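PDB 3PZ6: leucyl-tRNA synthetase from Giardia intestinalis, which probably attaches leucine to tRNA(Leu) at the expense of ATP, this chain being its CP1 editing domain, the part that deacylates mischarged tRNA. Local coordinates for residues A[95-100]-A[184-189]. The protein carries 2 engineered substitutions. Numbering follows the deposited sequence.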
ATOM      1  N   GLN A  95       5.323   1.805  -5.754  1.00 23.24           N
ATOM      2  CA  GLN A  95       4.437   0.782  -5.184  1.00 21.08           C
ATOM      3  C   GLN A  95       3.967  -0.271  -6.182  1.00 22.95           C
ATOM      4  O   GLN A  95       3.388   0.054  -7.223  1.00 23.46           O
ATOM      5  CB  GLN A  95       3.206   1.432  -4.572  1.00 23.19           C
ATOM      6  CG  GLN A  95       3.464   2.198  -3.307  1.00 26.52           C
ATOM      7  CD  GLN A  95       2.272   3.003  -2.926  1.00 30.97           C
ATOM      8  OE1 GLN A  95       1.989   4.042  -3.528  1.00 35.54           O
ATOM      9  NE2 GLN A  95       1.531   2.520  -1.943  1.00 31.49           N
ATOM     10  N   THR A  96       4.204  -1.533  -5.839  1.00 21.60           N
ATOM     11  CA  THR A  96       3.762  -2.664  -6.648  1.00 21.59           C
ATOM     12  C   THR A  96       2.574  -3.391  -6.014  1.00 19.19           C
ATOM     13  O   THR A  96       1.860  -4.141  -6.684  1.00 17.60           O
ATOM     14  CB  THR A  96       4.885  -3.684  -6.795  1.00 20.39           C
ATOM     15  OG1 THR A  96       5.288  -4.097  -5.491  1.00 19.71           O
ATOM     16  CG2 THR A  96       6.065  -3.088  -7.528  1.00 21.92           C
ATOM     17  N   ASN A  97       2.395  -3.168  -4.715  1.00 18.31           N
ATOM     18  CA  ASN A  97       1.393  -3.846  -3.906  1.00 18.20           C
ATOM     19  C   ASN A  97       1.397  -3.236  -2.509  1.00 22.58           C
ATOM     20  O   ASN A  97       2.100  -2.252  -2.260  1.00 27.91           O
ATOM     21  CB  ASN A  97       1.680  -5.356  -3.828  1.00 17.00           C
ATOM     22  CG  ASN A  97       3.001  -5.685  -3.107  1.00 20.24           C
ATOM     23  OD1 ASN A  97       2.998  -6.136  -1.959  1.00 20.70           O
ATOM     24  ND2 ASN A  97       4.124  -5.458  -3.781  1.00 17.31           N
ATOM     25  N   CYS A  98       0.613  -3.809  -1.602  1.00 20.94           N
ATOM     26  CA  CYS A  98       0.724  -3.477  -0.186  1.00 24.24           C
ATOM     27  C   CYS A  98       0.568  -4.742   0.663  1.00 21.85           C
ATOM     28  O   CYS A  98       0.319  -5.819   0.124  1.00 20.39           O
ATOM     29  CB  CYS A  98      -0.271  -2.385   0.213  1.00 20.27           C
ATOM     30  SG  CYS A  98      -2.004  -2.844   0.051  1.00 31.91           S
ATOM     31  N   TRP A  99       0.742  -4.603   1.977  1.00 21.16           N
ATOM     32  CA  TRP A  99       0.818  -5.743   2.883  1.00 19.91           C
ATOM     33  C   TRP A  99      -0.174  -5.607   4.027  1.00 22.27           C
ATOM     34  O   TRP A  99      -0.336  -4.525   4.581  1.00 25.84           O
ATOM     35  CB  TRP A  99       2.210  -5.863   3.495  1.00 18.59           C
ATOM     36  CG  TRP A  99       3.363  -5.938   2.549  1.00 21.39           C
ATOM     37  CD1 TRP A  99       4.360  -5.020   2.415  1.00 21.21           C
ATOM     38  CD2 TRP A  99       3.673  -7.001   1.632  1.00 23.06           C
ATOM     39  NE1 TRP A  99       5.265  -5.430   1.471  1.00 20.62           N
ATOM     40  CE2 TRP A  99       4.873  -6.642   0.972  1.00 21.85           C
ATOM     41  CE3 TRP A  99       3.051  -8.215   1.299  1.00 21.67           C
ATOM     42  CZ2 TRP A  99       5.466  -7.449  -0.008  1.00 19.85           C
ATOM     43  CZ3 TRP A  99       3.641  -9.020   0.335  1.00 23.79           C
ATOM     44  CH2 TRP A  99       4.842  -8.628  -0.313  1.00 24.08           C
ATOM     45  N   VAL A 100      -0.835  -6.710   4.371  1.00 21.50           N
ATOM     46  CA  VAL A 100      -1.633  -6.801   5.594  1.00 22.51           C
ATOM     47  C   VAL A 100      -1.261  -8.087   6.305  1.00 24.78           C
ATOM     48  O   VAL A 100      -0.763  -9.016   5.671  1.00 27.50           O
ATOM     49  CB  VAL A 100      -3.160  -6.792   5.331  1.00 21.68           C
ATOM     50  CG1 VAL A 100      -3.596  -5.504   4.621  1.00 23.82           C
ATOM     51  CG2 VAL A 100      -3.595  -8.035   4.568  1.00 22.23           C
ATOM     52  N   VAL A 184       1.217  -1.962   5.414  1.00 29.08           N
ATOM     53  CA  VAL A 184       2.517  -1.446   4.997  1.00 26.29           C
ATOM     54  C   VAL A 184       2.542  -1.289   3.471  1.00 28.17           C
ATOM     55  O   VAL A 184       1.899  -2.060   2.750  1.00 27.86           O
ATOM     56  CB  VAL A 184       3.665  -2.371   5.482  1.00 22.72           C
ATOM     57  CG1 VAL A 184       5.012  -1.799   5.123  1.00 29.35           C
ATOM     58  CG2 VAL A 184       3.599  -2.568   6.988  1.00 30.32           C
ATOM     59  N   THR A 185       3.262  -0.280   2.988  1.00 25.29           N
ATOM     60  CA  THR A 185       3.447  -0.084   1.554  1.00 24.70           C
ATOM     61  C   THR A 185       4.469  -1.086   1.051  1.00 27.06           C
ATOM     62  O   THR A 185       5.235  -1.649   1.842  1.00 19.73           O
ATOM     63  CB  THR A 185       3.957   1.334   1.223  1.00 26.29           C
ATOM     64  OG1 THR A 185       5.265   1.520   1.783  1.00 28.54           O
ATOM     65  CG2 THR A 185       3.014   2.394   1.766  1.00 25.06           C
ATOM     66  N   SER A 186       4.474  -1.321  -0.259  1.00 25.06           N
ATOM     67  CA  SER A 186       5.462  -2.203  -0.855  1.00 21.61           C
ATOM     68  C   SER A 186       6.163  -1.543  -2.020  1.00 22.90           C
ATOM     69  O   SER A 186       5.535  -1.237  -3.035  1.00 25.21           O
ATOM     70  CB  SER A 186       4.847  -3.528  -1.291  1.00 22.27           C
ATOM     71  OG  SER A 186       5.842  -4.394  -1.828  1.00 20.99           O
ATOM     72  N   VAL A 187       7.469  -1.327  -1.857  1.00 21.36           N
ATOM     73  CA  VAL A 187       8.304  -0.744  -2.894  1.00 21.88           C
ATOM     74  C   VAL A 187       9.538  -1.636  -3.091  1.00 23.41           C
ATOM     75  O   VAL A 187      10.609  -1.342  -2.570  1.00 25.18           O
ATOM     76  CB  VAL A 187       8.704   0.708  -2.541  1.00 21.29           C
ATOM     77  CG1 VAL A 187       9.407   1.385  -3.721  1.00 23.93           C
ATOM     78  CG2 VAL A 187       7.481   1.512  -2.124  1.00 17.38           C
ATOM     79  N   PRO A 188       9.379  -2.748  -3.840  1.00 28.31           N
ATOM     80  CA  PRO A 188      10.414  -3.774  -3.988  1.00 23.95           C
ATOM     81  C   PRO A 188      11.722  -3.272  -4.576  1.00 23.86           C
ATOM     82  O   PRO A 188      12.765  -3.854  -4.309  1.00 26.20           O
ATOM     83  CB  PRO A 188       9.781  -4.779  -4.948  1.00 22.08           C
ATOM     84  CG  PRO A 188       8.349  -4.571  -4.830  1.00 23.39           C
ATOM     85  CD  PRO A 188       8.145  -3.124  -4.547  1.00 24.92           C
ATOM     86  N   SER A 189      11.679  -2.211  -5.372  1.00 23.08           N
ATOM     87  CA  SER A 189      12.902  -1.680  -5.976  1.00 21.81           C
ATOM     88  C   SER A 189      13.837  -1.068  -4.941  1.00 24.35           C
ATOM     89  O   SER A 189      15.048  -1.008  -5.153  1.00 27.37           O
ATOM     90  CB  SER A 189      12.580  -0.651  -7.053  1.00 19.78           C
ATOM     91  OG  SER A 189      11.883   0.459  -6.517  1.00 17.26           O
TER
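Ser186 meets both Trp99 and Asn97 on one face of the sheet, and the three side chains form the centre of this buried contact. The CB of Ser186 lies 3.4 Å from Trp99 NE1, an approach oblique to the indole. With chi1 at -178°, Ser186 OG points away from the backbone N and is swung toward the Asn97 amide, close to NE1, CE2 and CZ2 of Trp99; there it receives a weak, bent hydrogen bond from ND2 of Asn97 (2.8 Å from ND2 to OG). The amide oxygen OD1 of Asn97 lies over one face of the indole, 3.3 Å above the ring plane and displaced toward its rim. One atom along the five-membered ring from NE1, Trp99 CD1 lies 4.1 Å from Val184 CB.

The backbone evidence is an antiparallel pair within the mixed sheet of the CP1 editing domain, the short strand axes running at 148°. Trp99 and Val184 form a hydrogen-bonded pair linked in both directions: Trp99 N to Val184 O is 2.9 Å, while Val184 N returns a bond to Trp99 O. Past the weak bond from Ser186 N to Asn97 O, Ser186 O accepts Thr96 N (3.1 Å from N to O). There OG1 and CG2 of Thr96 pack against CG and CD of the Pro188 ring.

Strand 97-100 also pairs in parallel with strand 167-171, placing it between that strand and strand 183-186. Helix 192-202 covers the Trp99 face, its Asp194 accepting Trp99 NE1 and Val187 N; on the other face, Cys98 packs against Leu16 of strand 10-18.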